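PDB 5TZ6: CurJ from Moorea producens 3L, which probably carries out, through a polyketide synthase dehydratase domain, a vinylogous dehydration in the biosynthesis of curacin. Local coordinates for residues N13-S18 / K22-E27; T6-L11 / A62-A67; I55-A60 / R90-V95; S28-E33 / V47-A52. The protein carries 1 engineered substitution. One frame throughout, in Å; residues are numbered along the deposited sequence.

Contact 1. Residues N13-S18 / K22-E27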
loop_
_atom_site.group_PDB
_atom_site.type_symbol
_atom_site.label_atom_id
_atom_site.label_comp_id
_atom_site.label_asym_id
_atom_site.label_seq_id
_atom_site.Cartn_x
_atom_site.Cartn_y
_atom_site.Cartn_z
ATOM N N ASN A 13 -7.197 3.757 -4.370
ATOM C CA ASN A 13 -6.060 4.666 -4.342
ATOM C C ASN A 13 -4.744 3.929 -4.560
ATOM O O ASN A 13 -3.940 4.330 -5.408
ATOM C CB ASN A 13 -6.044 5.445 -3.024
ATOM C CG ASN A 13 -7.169 6.467 -2.940
ATOM O OD1 ASN A 13 -8.325 6.121 -2.680
ATOM N ND2 ASN A 13 -6.837 7.734 -3.176
ATOM N N GLN A 14 -4.499 2.844 -3.829
ATOM C CA GLN A 14 -3.239 2.139 -4.027
ATOM C C GLN A 14 -3.453 0.641 -3.902
ATOM O O GLN A 14 -4.413 0.175 -3.290
ATOM C CB GLN A 14 -2.141 2.587 -3.052
ATOM C CG GLN A 14 -2.286 2.067 -1.637
ATOM C CD GLN A 14 -1.111 2.458 -0.757
ATOM O OE1 GLN A 14 -0.458 1.601 -0.158
ATOM N NE2 GLN A 14 -0.825 3.755 -0.690
ATOM N N LYS A 15 -2.543 -0.106 -4.514
ATOM C CA LYS A 15 -2.479 -1.554 -4.407
ATOM C C LYS A 15 -1.154 -1.938 -3.766
ATOM O O LYS A 15 -0.119 -1.326 -4.048
ATOM C CB LYS A 15 -2.609 -2.206 -5.788
ATOM C CG LYS A 15 -1.956 -3.568 -5.910
ATOM C CD LYS A 15 -2.252 -4.193 -7.265
ATOM C CE LYS A 15 -1.709 -5.615 -7.354
ATOM N NZ LYS A 15 -1.958 -6.225 -8.689
ATOM N N PHE A 16 -1.185 -2.945 -2.899
ATOM C CA PHE A 16 0.028 -3.407 -2.245
ATOM C C PHE A 16 0.083 -4.924 -2.239
ATOM O O PHE A 16 -0.893 -5.587 -1.872
ATOM C CB PHE A 16 0.138 -2.901 -0.805
ATOM C CG PHE A 16 1.398 -3.342 -0.128
ATOM C CD1 PHE A 16 2.601 -2.716 -0.403
ATOM C CD2 PHE A 16 1.390 -4.418 0.741
ATOM C CE1 PHE A 16 3.774 -3.133 0.202
ATOM C CE2 PHE A 16 2.556 -4.842 1.349
ATOM C CZ PHE A 16 3.751 -4.200 1.078
ATOM N N GLN A 17 1.238 -5.457 -2.629
ATOM C CA GLN A 17 1.542 -6.863 -2.435
ATOM C C GLN A 17 3.038 -7.002 -2.214
ATOM O O GLN A 17 3.821 -6.108 -2.544
ATOM C CB GLN A 17 1.063 -7.718 -3.613
ATOM C CG GLN A 17 1.714 -7.409 -4.939
ATOM C CD GLN A 17 1.136 -8.253 -6.055
ATOM O OE1 GLN A 17 0.506 -7.736 -6.977
ATOM N NE2 GLN A 17 1.349 -9.563 -5.976
ATOM N N SER A 18 3.424 -8.141 -1.632
ATOM C CA SER A 18 4.790 -8.365 -1.186
ATOM C C SER A 18 5.117 -9.848 -1.227
ATOM O O SER A 18 4.245 -10.677 -0.924
ATOM C CB SER A 18 5.006 -7.829 0.234
ATOM O OG SER A 18 6.302 -8.140 0.716
ATOM N N LYS A 22 0.958 -13.365 1.851
ATOM C CA LYS A 22 0.115 -14.201 1.008
ATOM C C LYS A 22 -1.105 -13.457 0.472
ATOM O O LYS A 22 -1.639 -13.849 -0.570
ATOM C CB LYS A 22 -0.298 -15.467 1.768
ATOM C CG LYS A 22 -0.900 -15.239 3.147
ATOM C CD LYS A 22 -1.633 -16.489 3.626
ATOM C CE LYS A 22 -2.011 -16.397 5.098
ATOM N NZ LYS A 22 -0.811 -16.348 5.987
ATOM N N GLU A 23 -1.555 -12.400 1.144
ATOM C CA GLU A 23 -2.701 -11.633 0.670
ATOM C C GLU A 23 -2.267 -10.493 -0.251
ATOM O O GLU A 23 -1.140 -9.997 -0.186
ATOM C CB GLU A 23 -3.512 -11.071 1.840
ATOM C CG GLU A 23 -4.211 -12.120 2.684
ATOM C CD GLU A 23 -3.380 -12.565 3.868
ATOM O OE1 GLU A 23 -2.265 -12.033 4.051
ATOM O OE2 GLU A 23 -3.842 -13.454 4.616
ATOM N N ILE A 24 -3.195 -10.072 -1.107
ATOM C CA ILE A 24 -3.057 -8.870 -1.920
ATOM C C ILE A 24 -4.026 -7.830 -1.380
ATOM O O ILE A 24 -5.175 -8.149 -1.052
ATOM C CB ILE A 24 -3.330 -9.150 -3.410
ATOM C CG1 ILE A 24 -2.368 -10.206 -3.945
ATOM C CG2 ILE A 24 -3.227 -7.869 -4.223
ATOM C CD1 ILE A 24 -2.599 -10.529 -5.404
ATOM N N PHE A 25 -3.569 -6.588 -1.281
ATOM C CA PHE A 25 -4.353 -5.534 -0.658
ATOM C C PHE A 25 -4.647 -4.419 -1.649
ATOM O O PHE A 25 -3.790 -4.049 -2.455
ATOM C CB PHE A 25 -3.628 -4.957 0.560
ATOM C CG PHE A 25 -3.402 -5.956 1.659
ATOM C CD1 PHE A 25 -2.236 -6.707 1.703
ATOM C CD2 PHE A 25 -4.350 -6.139 2.651
ATOM C CE1 PHE A 25 -2.026 -7.628 2.717
ATOM C CE2 PHE A 25 -4.147 -7.060 3.667
ATOM C CZ PHE A 25 -2.983 -7.806 3.699
ATOM N N PHE A 26 -5.867 -3.897 -1.590
ATOM C CA PHE A 26 -6.228 -2.649 -2.247
ATOM C C PHE A 26 -6.767 -1.676 -1.207
ATOM O O PHE A 26 -7.509 -2.068 -0.302
ATOM C CB PHE A 26 -7.242 -2.880 -3.367
ATOM C CG PHE A 26 -6.713 -3.738 -4.482
ATOM C CD1 PHE A 26 -6.813 -5.119 -4.428
ATOM C CD2 PHE A 26 -6.088 -3.160 -5.574
ATOM C CE1 PHE A 26 -6.312 -5.907 -5.457
ATOM C CE2 PHE A 26 -5.581 -3.945 -6.605
ATOM C CZ PHE A 26 -5.697 -5.320 -6.545
ATOM N N GLU A 27 -6.363 -0.415 -1.321
ATOM C CA GLU A 27 -6.659 0.598 -0.321
ATOM C C GLU A 27 -7.275 1.819 -0.983
ATOM O O GLU A 27 -6.816 2.275 -2.040
ATOM C CB GLU A 27 -5.400 1.012 0.455
ATOM C CG GLU A 27 -5.687 1.941 1.623
ATOM C CD GLU A 27 -4.467 2.188 2.490
ATOM O OE1 GLU A 27 -4.206 1.368 3.397
ATOM O OE2 GLU A 27 -3.773 3.203 2.268
#
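Lys15 lays its aliphatic chain alongside the Phe26 ring, both side chains pointing the same way from one face of the strand pair. Its CD comes to 3.4 Å from Phe26 CE2, an approach oblique to the ring. With CG turned well away from the backbone N (chi1 154°) and every later torsion extended, the chain runs straight past the ring and delivers NZ to its hydrogen-bond acceptor, Leu64 O on helix 51-65. Shortening this residue to an alanine would probably leave the Leu64 carbonyl without its lysine partner and part of Phe26 uncovered. On the other face, Phe25 CD1 stands at the edge of the Phe16 ring, 4.4 Å from CD2, and both rings also meet phenylalanines of the second subunit. Antiparallel pairing is evident from a 163° angle between strand directions and from two bonds, Phe16 N to Phe25 O and Phe25 N to Phe16 O, each 2.9 Å. Next to Gln14 the ladder distorts. Glu27 O accepts from both Asn13 N at 2.8 Å and Gln14 N at 3.0 Å, while Glu27 N donates to Gln14 O. Two residues facing one define a classic beta bulge, here in a beta hairpin at the subunit interface.

Contact 2. Residues T6-L11 / A62-A67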
loop_
_atom_site.group_PDB
_atom_site.type_symbol
_atom_site.label_atom_id
_atom_site.label_comp_id
_atom_site.label_asym_id
_atom_site.label_seq_id
_atom_site.Cartn_x
_atom_site.Cartn_y
_atom_site.Cartn_z
ATOM N N THR A 6 -2.150 10.251 -9.564
ATOM C CA THR A 6 -1.762 8.863 -9.341
ATOM C C THR A 6 -2.876 8.095 -8.631
ATOM O O THR A 6 -2.825 7.863 -7.422
ATOM C CB THR A 6 -0.457 8.769 -8.527
ATOM O OG1 THR A 6 -0.493 9.713 -7.451
ATOM C CG2 THR A 6 0.744 9.063 -9.416
ATOM N N LYS A 7 -3.881 7.700 -9.409
ATOM C CA LYS A 7 -5.034 6.951 -8.926
ATOM C C LYS A 7 -5.181 5.709 -9.792
ATOM O O LYS A 7 -5.395 5.822 -11.003
ATOM C CB LYS A 7 -6.303 7.808 -9.001
ATOM C CG LYS A 7 -7.393 7.510 -7.982
ATOM C CD LYS A 7 -8.481 8.579 -8.085
ATOM C CE LYS A 7 -9.614 8.374 -7.095
ATOM N NZ LYS A 7 -10.610 9.482 -7.181
ATOM N N LEU A 8 -5.067 4.528 -9.179
ATOM C CA LEU A 8 -5.132 3.298 -9.962
ATOM C C LEU A 8 -6.513 3.108 -10.577
ATOM O O LEU A 8 -6.633 2.602 -11.700
ATOM C CB LEU A 8 -4.767 2.094 -9.091
ATOM C CG LEU A 8 -3.422 2.156 -8.361
ATOM C CD1 LEU A 8 -3.209 0.915 -7.502
ATOM C CD2 LEU A 8 -2.274 2.334 -9.347
ATOM N N HIS A 9 -7.559 3.527 -9.866
ATOM C CA HIS A 9 -8.943 3.349 -10.269
ATOM C C HIS A 9 -9.733 4.337 -9.433
ATOM O O HIS A 9 -9.427 4.490 -8.243
ATOM C CB HIS A 9 -9.411 1.909 -10.016
ATOM C CG HIS A 9 -10.716 1.560 -10.666
ATOM N ND1 HIS A 9 -11.927 2.053 -10.227
ATOM C CD2 HIS A 9 -10.999 0.747 -11.712
ATOM C CE1 HIS A 9 -12.898 1.566 -10.981
ATOM N NE2 HIS A 9 -12.361 0.772 -11.889
ATOM N N PRO A 10 -10.730 5.026 -9.996
ATOM C CA PRO A 10 -11.436 6.057 -9.214
ATOM C C PRO A 10 -11.883 5.564 -7.842
ATOM O O PRO A 10 -12.102 6.366 -6.929
ATOM C CB PRO A 10 -12.634 6.430 -10.106
ATOM C CG PRO A 10 -12.639 5.428 -11.249
ATOM C CD PRO A 10 -11.231 4.932 -11.377
ATOM N N LEU A 11 -11.997 4.246 -7.679
ATOM C CA LEU A 11 -12.413 3.643 -6.421
ATOM C C LEU A 11 -11.254 3.084 -5.606
ATOM O O LEU A 11 -11.477 2.609 -4.490
ATOM C CB LEU A 11 -13.415 2.520 -6.692
ATOM C CG LEU A 11 -14.781 2.929 -7.229
ATOM C CD1 LEU A 11 -15.618 1.693 -7.504
ATOM C CD2 LEU A 11 -15.485 3.865 -6.252
ATOM N N ALA A 62 -10.374 -6.642 -9.284
ATOM C CA ALA A 62 -10.261 -7.625 -10.351
ATOM C C ALA A 62 -9.562 -7.029 -11.562
ATOM O O ALA A 62 -8.620 -7.617 -12.105
ATOM C CB ALA A 62 -11.650 -8.143 -10.723
ATOM N N SER A 63 -10.017 -5.855 -12.004
ATOM C CA SER A 63 -9.419 -5.246 -13.186
ATOM C C SER A 63 -7.957 -4.895 -12.959
ATOM O O SER A 63 -7.199 -4.797 -13.929
ATOM C CB SER A 63 -10.196 -3.996 -13.597
ATOM O OG SER A 63 -9.698 -2.850 -12.935
ATOM N N LEU A 64 -7.530 -4.750 -11.708
ATOM C CA LEU A 64 -6.116 -4.525 -11.440
ATOM C C LEU A 64 -5.344 -5.804 -11.142
ATOM O O LEU A 64 -4.132 -5.732 -10.912
ATOM C CB LEU A 64 -5.941 -3.544 -10.278
ATOM C CG LEU A 64 -6.428 -2.118 -10.515
ATOM C CD1 LEU A 64 -6.310 -1.307 -9.235
ATOM C CD2 LEU A 64 -5.640 -1.474 -11.640
ATOM N N THR A 65 -5.991 -6.969 -11.147
ATOM C CA THR A 65 -5.246 -8.200 -10.898
ATOM C C THR A 65 -5.348 -9.217 -12.023
ATOM O O THR A 65 -4.340 -9.834 -12.372
ATOM C CB THR A 65 -5.700 -8.858 -9.584
ATOM O OG1 THR A 65 -7.118 -8.740 -9.451
ATOM C CG2 THR A 65 -5.028 -8.189 -8.399
ATOM N N PHE A 66 -6.524 -9.412 -12.612
ATOM C CA PHE A 66 -6.642 -10.361 -13.708
ATOM C C PHE A 66 -6.235 -9.707 -15.027
ATOM O O PHE A 66 -6.244 -8.482 -15.173
ATOM C CB PHE A 66 -8.070 -10.902 -13.805
ATOM C CG PHE A 66 -8.500 -11.706 -12.607
ATOM C CD1 PHE A 66 -7.649 -12.641 -12.041
ATOM C CD2 PHE A 66 -9.753 -11.518 -12.040
ATOM C CE1 PHE A 66 -8.043 -13.380 -10.939
ATOM C CE2 PHE A 66 -10.150 -12.252 -10.938
ATOM C CZ PHE A 66 -9.295 -13.181 -10.386
ATOM N N ALA A 67 -5.854 -10.544 -15.993
ATOM C CA ALA A 67 -5.600 -10.033 -17.336
ATOM C C ALA A 67 -6.874 -9.925 -18.167
ATOM O O ALA A 67 -6.959 -9.065 -19.051
ATOM C CB ALA A 67 -4.579 -10.918 -18.053
#
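Leu8 and Leu64 set their side chains at about a right angle to each other, joining the chain's N-terminal loop to the far end of helix 51-65, the helix of a hot-dog fold. CD1 of Leu64 provides the touch, 3.7 Å from Leu8 CB and 4.2 Å from Leu8 CD1, so one methyl group rests against both the root and a branch of its partner. The leucine of the helix has CG opposite its carbonyl carbon (chi1 -65°), and this directs the branched end at the loop. The second pair is looser. His9 brings CD2 to 4.0 Å from Ser63 OG, with the hydroxyl oblique to the imidazole, and no hydrogen bond spans the two segments. The polar ends of this pair are instead engaged elsewhere: His9 NE2 is hydrogen-bonded to Gln212 OE1, and Ser63 OG to Ala60 O one turn back in the helix. The small shared surface, 141 Å² summed over both sides, agrees with an apolar touch between few atoms. Behind it, Ala62 O accepts from Thr65 N at 2.9 Å and from Phe66 N at 2.8 Å. The other methyl of Leu64, CD2, approaches the loop backbone itself, 4.2 Å from Leu8 O.

Contact 3. Residues I55-A60 / R90-V95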
loop_
_atom_site.group_PDB
_atom_site.type_symbol
_atom_site.label_atom_id
_atom_site.label_comp_id
_atom_site.label_asym_id
_atom_site.label_seq_id
_atom_site.Cartn_x
_atom_site.Cartn_y
_atom_site.Cartn_z
ATOM N N ILE A 55 -19.461 -4.249 -4.565
ATOM C CA ILE A 55 -19.354 -5.055 -5.779
ATOM C C ILE A 55 -18.557 -4.307 -6.843
ATOM O O ILE A 55 -17.626 -4.852 -7.452
ATOM C CB ILE A 55 -20.752 -5.451 -6.284
ATOM C CG1 ILE A 55 -21.465 -6.300 -5.224
ATOM C CG2 ILE A 55 -20.671 -6.125 -7.648
ATOM C CD1 ILE A 55 -22.602 -7.131 -5.757
ATOM N N SER A 56 -18.906 -3.043 -7.078
ATOM C CA SER A 56 -18.151 -2.238 -8.034
ATOM C C SER A 56 -16.676 -2.143 -7.636
ATOM O O SER A 56 -15.779 -2.206 -8.492
ATOM C CB SER A 56 -18.806 -0.858 -8.149
ATOM O OG SER A 56 -17.997 0.056 -8.858
ATOM N N LEU A 57 -16.404 -2.050 -6.331
ATOM C CA LEU A 57 -15.029 -1.977 -5.842
ATOM C C LEU A 57 -14.266 -3.263 -6.139
ATOM O O LEU A 57 -13.086 -3.226 -6.528
ATOM C CB LEU A 57 -15.033 -1.681 -4.344
ATOM C CG LEU A 57 -13.703 -1.511 -3.611
ATOM C CD1 LEU A 57 -12.895 -0.380 -4.215
ATOM C CD2 LEU A 57 -13.962 -1.245 -2.135
ATOM N N LEU A 58 -14.922 -4.414 -5.970
ATOM C CA LEU A 58 -14.241 -5.667 -6.276
ATOM C C LEU A 58 -14.017 -5.815 -7.773
ATOM O O LEU A 58 -12.980 -6.331 -8.196
ATOM C CB LEU A 58 -15.020 -6.849 -5.714
ATOM C CG LEU A 58 -14.860 -6.918 -4.194
ATOM C CD1 LEU A 58 -16.066 -7.561 -3.528
ATOM C CD2 LEU A 58 -13.576 -7.657 -3.840
ATOM N N LEU A 59 -14.966 -5.367 -8.599
ATOM C CA LEU A 59 -14.689 -5.364 -10.031
ATOM C C LEU A 59 -13.450 -4.532 -10.340
ATOM O O LEU A 59 -12.635 -4.914 -11.190
ATOM C CB LEU A 59 -15.895 -4.855 -10.822
ATOM C CG LEU A 59 -17.153 -5.727 -10.769
ATOM C CD1 LEU A 59 -18.221 -5.200 -11.722
ATOM C CD2 LEU A 59 -16.829 -7.175 -11.071
ATOM N N ALA A 60 -13.284 -3.393 -9.662
ATOM C CA ALA A 60 -12.060 -2.616 -9.856
ATOM C C ALA A 60 -10.818 -3.434 -9.500
ATOM O O ALA A 60 -9.887 -3.566 -10.312
ATOM C CB ALA A 60 -12.114 -1.331 -9.035
ATOM N N ARG A 90 -13.405 7.167 5.845
ATOM C CA ARG A 90 -13.082 5.821 6.302
ATOM C C ARG A 90 -12.109 5.170 5.329
ATOM O O ARG A 90 -12.329 5.210 4.113
ATOM C CB ARG A 90 -14.346 4.968 6.422
ATOM C CG ARG A 90 -15.325 5.441 7.473
ATOM C CD ARG A 90 -14.975 4.907 8.847
ATOM N NE ARG A 90 -15.001 3.448 8.878
ATOM C CZ ARG A 90 -15.175 2.729 9.983
ATOM N NH1 ARG A 90 -15.348 3.339 11.148
ATOM N NH2 ARG A 90 -15.184 1.403 9.926
ATOM N N THR A 91 -11.030 4.593 5.859
ATOM C CA THR A 91 -10.150 3.773 5.035
ATOM C C THR A 91 -10.802 2.425 4.756
ATOM O O THR A 91 -11.230 1.723 5.679
ATOM C CB THR A 91 -8.793 3.567 5.710
ATOM O OG1 THR A 91 -8.148 4.832 5.894
ATOM C CG2 THR A 91 -7.902 2.684 4.844
ATOM N N VAL A 92 -10.858 2.056 3.480
ATOM C CA VAL A 92 -11.459 0.809 3.028
ATOM C C VAL A 92 -10.400 -0.009 2.313
ATOM O O VAL A 92 -9.690 0.508 1.440
ATOM C CB VAL A 92 -12.658 1.064 2.100
ATOM C CG1 VAL A 92 -13.196 -0.250 1.567
ATOM C CG2 VAL A 92 -13.734 1.823 2.848
ATOM N N GLN A 93 -10.295 -1.282 2.680
ATOM C CA GLN A 93 -9.341 -2.195 2.075
ATOM C C GLN A 93 -10.069 -3.415 1.536
ATOM O O GLN A 93 -11.039 -3.894 2.138
ATOM C CB GLN A 93 -8.275 -2.643 3.067
ATOM C CG GLN A 93 -7.354 -1.551 3.559
ATOM C CD GLN A 93 -6.375 -2.077 4.588
ATOM O OE1 GLN A 93 -6.644 -3.078 5.254
ATOM N NE2 GLN A 93 -5.224 -1.424 4.706
ATOM N N VAL A 94 -9.614 -3.872 0.371
ATOM C CA VAL A 94 -9.960 -5.173 -0.180
ATOM C C VAL A 94 -8.792 -6.108 0.078
ATOM O O VAL A 94 -7.650 -5.810 -0.301
ATOM C CB VAL A 94 -10.264 -5.081 -1.684
ATOM C CG1 VAL A 94 -10.573 -6.464 -2.242
ATOM C CG2 VAL A 94 -11.424 -4.129 -1.927
ATOM N N VAL A 95 -9.074 -7.245 0.703
ATOM C CA VAL A 95 -8.057 -8.223 1.062
ATOM C C VAL A 95 -8.362 -9.498 0.294
ATOM O O VAL A 95 -9.449 -10.077 0.442
ATOM C CB VAL A 95 -8.018 -8.483 2.575
ATOM C CG1 VAL A 95 -6.830 -9.360 2.932
ATOM C CG2 VAL A 95 -7.963 -7.161 3.335
#
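Leu57 pushes its CD2 methyl into the hollow between Val92 and Val94, two residues that project from the same face of strand 90-99. The fit can be measured: CD2 lies 3.9 Å from Val92 CG1 and 3.8 Å from Val94 CG2, while those two valine methyls stand 5.5 Å apart, leaving a dip wide enough for a methyl to settle over. CG of Leu57 anti to the backbone N (chi1 -178°) sends the branch outward from the helix to meet the strand. The complementary bump is Val94. It enters the groove between Leu57 CD2 and Leu58 CD2, which are 6.6 Å apart. One branch goes to each leucine: CG2 of Val94 to Leu57, and Val94 CG1 to Leu58 CD2 at 3.6 Å. The Leu57 and Val94 side chains pass one another antiparallel, each reaching beside the other, whereas Leu58 slants across Val94 and reaches it with only the end of its chain. A helix laid on the concave face of a curved antiparallel sheet is the hallmark of the hot-dog fold, and the axes here pass 10.0 Å apart at 57°, a spacing that leaves room for one layer of interleaved side chains. All four touching residues are buried. Outside the pair, Ile12 packs on Leu57, Phe30 on Val92, and Ile73 together with Phe105 on Leu58. Gln93, between the two valines, points away from the helix; its OE1 bonds Ser18 OG of the second subunit and its NE2 bonds Gln17 O of that subunit and Glu27 OE1 of its own chain.

Contact 4. Residues S28-E33 / V47-A52. With 7OD ((2E,5R)-5-hydroxy-2-methylhept-2-enoic acid), chain C.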
loop_
_atom_site.group_PDB
_atom_site.type_symbol
_atom_site.label_atom_id
_atom_site.label_comp_id
_atom_site.label_asym_id
_atom_site.label_seq_id
_atom_site.Cartn_x
_atom_site.Cartn_y
_atom_site.Cartn_z
ATOM N N SER A 28 -8.302 2.353 -0.326
ATOM C CA SER A 28 -9.175 3.375 -0.877
ATOM C C SER A 28 -9.675 4.228 0.278
ATOM O O SER A 28 -9.836 3.733 1.396
ATOM C CB SER A 28 -10.346 2.754 -1.640
ATOM O OG SER A 28 -10.952 3.707 -2.493
ATOM N N TYR A 29 -9.905 5.512 0.012
ATOM C CA TYR A 29 -10.298 6.463 1.054
ATOM C C TYR A 29 -11.711 6.957 0.757
ATOM O O TYR A 29 -11.916 7.801 -0.121
ATOM C CB TYR A 29 -9.298 7.609 1.140
ATOM C CG TYR A 29 -7.889 7.124 1.382
ATOM C CD1 TYR A 29 -7.543 6.493 2.570
ATOM C CD2 TYR A 29 -6.905 7.290 0.418
ATOM C CE1 TYR A 29 -6.254 6.039 2.790
ATOM C CE2 TYR A 29 -5.616 6.841 0.629
ATOM C CZ TYR A 29 -5.295 6.217 1.815
ATOM O OH TYR A 29 -4.007 5.771 2.020
ATOM N N PHE A 30 -12.680 6.445 1.513
ATOM C CA PHE A 30 -14.093 6.684 1.238
ATOM C C PHE A 30 -14.575 7.923 1.984
ATOM O O PHE A 30 -14.479 7.998 3.219
ATOM C CB PHE A 30 -14.924 5.460 1.620
ATOM C CG PHE A 30 -15.073 4.458 0.507
ATOM C CD1 PHE A 30 -13.965 3.973 -0.156
ATOM C CD2 PHE A 30 -16.319 3.993 0.138
ATOM C CE1 PHE A 30 -14.098 3.052 -1.178
ATOM C CE2 PHE A 30 -16.462 3.071 -0.879
ATOM C CZ PHE A 30 -15.347 2.598 -1.537
ATOM N N SER A 31 -15.086 8.888 1.224
ATOM C CA SER A 31 -15.610 10.139 1.753
ATOM C C SER A 31 -16.411 10.815 0.653
ATOM O O SER A 31 -16.257 10.503 -0.532
ATOM C CB SER A 31 -14.491 11.064 2.240
ATOM O OG SER A 31 -13.763 11.592 1.144
ATOM N N THR A 32 -17.273 11.749 1.062
ATOM C CA THR A 32 -18.097 12.462 0.092
ATOM C C THR A 32 -17.249 13.332 -0.825
ATOM O O THR A 32 -17.614 13.545 -1.987
ATOM C CB THR A 32 -19.151 13.304 0.809
ATOM O OG1 THR A 32 -18.515 14.155 1.769
ATOM C CG2 THR A 32 -20.161 12.411 1.511
ATOM N N GLU A 33 -16.121 13.844 -0.328
ATOM C CA GLU A 33 -15.253 14.656 -1.174
ATOM C C GLU A 33 -14.561 13.812 -2.242
ATOM O O GLU A 33 -14.470 14.230 -3.403
ATOM C CB GLU A 33 -14.224 15.391 -0.316
ATOM C CG GLU A 33 -13.179 16.150 -1.118
ATOM C CD GLU A 33 -12.358 17.093 -0.261
ATOM O OE1 GLU A 33 -12.868 17.534 0.792
ATOM O OE2 GLU A 33 -11.206 17.397 -0.640
ATOM N N VAL A 47 -24.886 9.131 5.590
ATOM C CA VAL A 47 -24.269 8.660 4.359
ATOM C C VAL A 47 -23.917 7.193 4.538
ATOM O O VAL A 47 -23.163 6.829 5.448
ATOM C CB VAL A 47 -23.028 9.488 4.017
ATOM C CG1 VAL A 47 -22.292 8.868 2.844
ATOM C CG2 VAL A 47 -23.424 10.921 3.711
ATOM N N VAL A 48 -24.442 6.349 3.657
ATOM C CA VAL A 48 -24.239 4.909 3.733
ATOM C C VAL A 48 -23.745 4.417 2.385
ATOM O O VAL A 48 -24.234 4.847 1.333
ATOM C CB VAL A 48 -25.530 4.170 4.143
ATOM C CG1 VAL A 48 -25.365 2.667 3.942
ATOM C CG2 VAL A 48 -25.874 4.469 5.591
ATOM N N VAL A 49 -22.766 3.514 2.414
ATOM C CA VAL A 49 -22.247 2.868 1.222
ATOM C C VAL A 49 -23.003 1.557 1.039
ATOM O O VAL A 49 -22.832 0.646 1.873
ATOM C CB VAL A 49 -20.739 2.619 1.322
ATOM C CG1 VAL A 49 -20.251 1.893 0.083
ATOM C CG2 VAL A 49 -19.998 3.929 1.519
ATOM N N PRO A 50 -23.809 1.399 0.001
ATOM C CA PRO A 50 -24.530 0.141 -0.193
ATOM C C PRO A 50 -23.606 -0.974 -0.670
ATOM O O PRO A 50 -22.503 -0.739 -1.170
ATOM C CB PRO A 50 -25.574 0.497 -1.256
ATOM C CG PRO A 50 -24.937 1.604 -2.036
ATOM C CD PRO A 50 -24.143 2.399 -1.036
ATOM N N GLY A 51 -24.086 -2.211 -0.504
ATOM C CA GLY A 51 -23.310 -3.370 -0.936
ATOM C C GLY A 51 -22.901 -3.292 -2.398
ATOM O O GLY A 51 -21.756 -3.595 -2.759
ATOM N N ALA A 52 -23.842 -2.905 -3.261
ATOM C CA ALA A 52 -23.573 -2.719 -4.683
ATOM C C ALA A 52 -22.256 -1.982 -4.889
ATOM O O ALA A 52 -21.469 -2.321 -5.781
ATOM C CB ALA A 52 -24.720 -1.953 -5.346
HETATM O OAB 7OD C . -30.105 0.167 3.482
HETATM C CAA 7OD C . -29.016 -0.375 3.205
HETATM O OAI 7OD C . -28.139 -0.498 4.091
HETATM C CAC 7OD C . -28.755 -0.890 1.785
HETATM C CAK 7OD C . -27.410 -1.555 1.451
HETATM C CAD 7OD C . -29.831 -0.741 0.695
HETATM C CAE 7OD C . -29.523 -1.275 -0.714
HETATM C CAF 7OD C . -30.691 -1.240 -1.729
HETATM O OAH 7OD C . -30.472 -0.169 -2.652
HETATM C CAG 7OD C . -32.074 -1.061 -1.091
HETATM C CAJ 7OD C . -33.131 -1.427 -2.136
#
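Phe30 turns the edge of its ring to Val49, whose side chain meets it at about a right angle. Two neighbouring rim atoms receive the two methyls: CD2 of Phe30 is 3.9 Å from Val49 CG2, which lies in the plane of the ring, and CE2 of Phe30 is 4.1 Å from Val49 CG1. Because Val49 CG1 is anti to the backbone N (chi1 178°), the fork of the valine straddles this stretch of the rim. Thr32 makes a lighter touch further along, its CG2 methyl 4.2 Å from Val47 CG2. The backbones stay well apart, with 9.0 Å between the CA atoms of Phe30 and Val49, and no hydrogen bond links the segments; Phe30 pairs with Arg90, Val49 with Leu82. Two separate sheets of the hot-dog dehydratase domain are thus bridged by side chains, at the point where strand 46-49 passes into helix 51-65. Pro50 holds the N-cap position of that helix and, with Gly51, belongs to the pocket of the bound (2E,5R)-5-hydroxy-2-methylhept-2-enoic acid. The ligand's methyl branch CAK lies 3.7 Å from Pro50 CA and 3.9 Å from Gly51 N, while Asp219 OD1 hydrogen-bonds the same ligand.

Overall arrangement
Strand 24-30 runs through contacts 1 and 4, and helix 51-65 through contacts 2, 3 and 4, so the four describe one region of the hot-dog domain. Contact 3 is fully buried, with purely apolar packing between helix and sheet. The centre of contact 1 lies about 22 Å from that of the chain, and the contact is held by backbone hydrogen bonds; it and contact 3 both reach the second subunit. Contact 2, with its exposed Leu8, is a sparse surface touch, tied to contact 1 by Lys15 NZ and Leu64 O. Contact 4, also apolar, is the one bordering the ligand. Backbone bonds such as Val92 N to Ser28 O join contacts 3 and 4 through neighbouring strands.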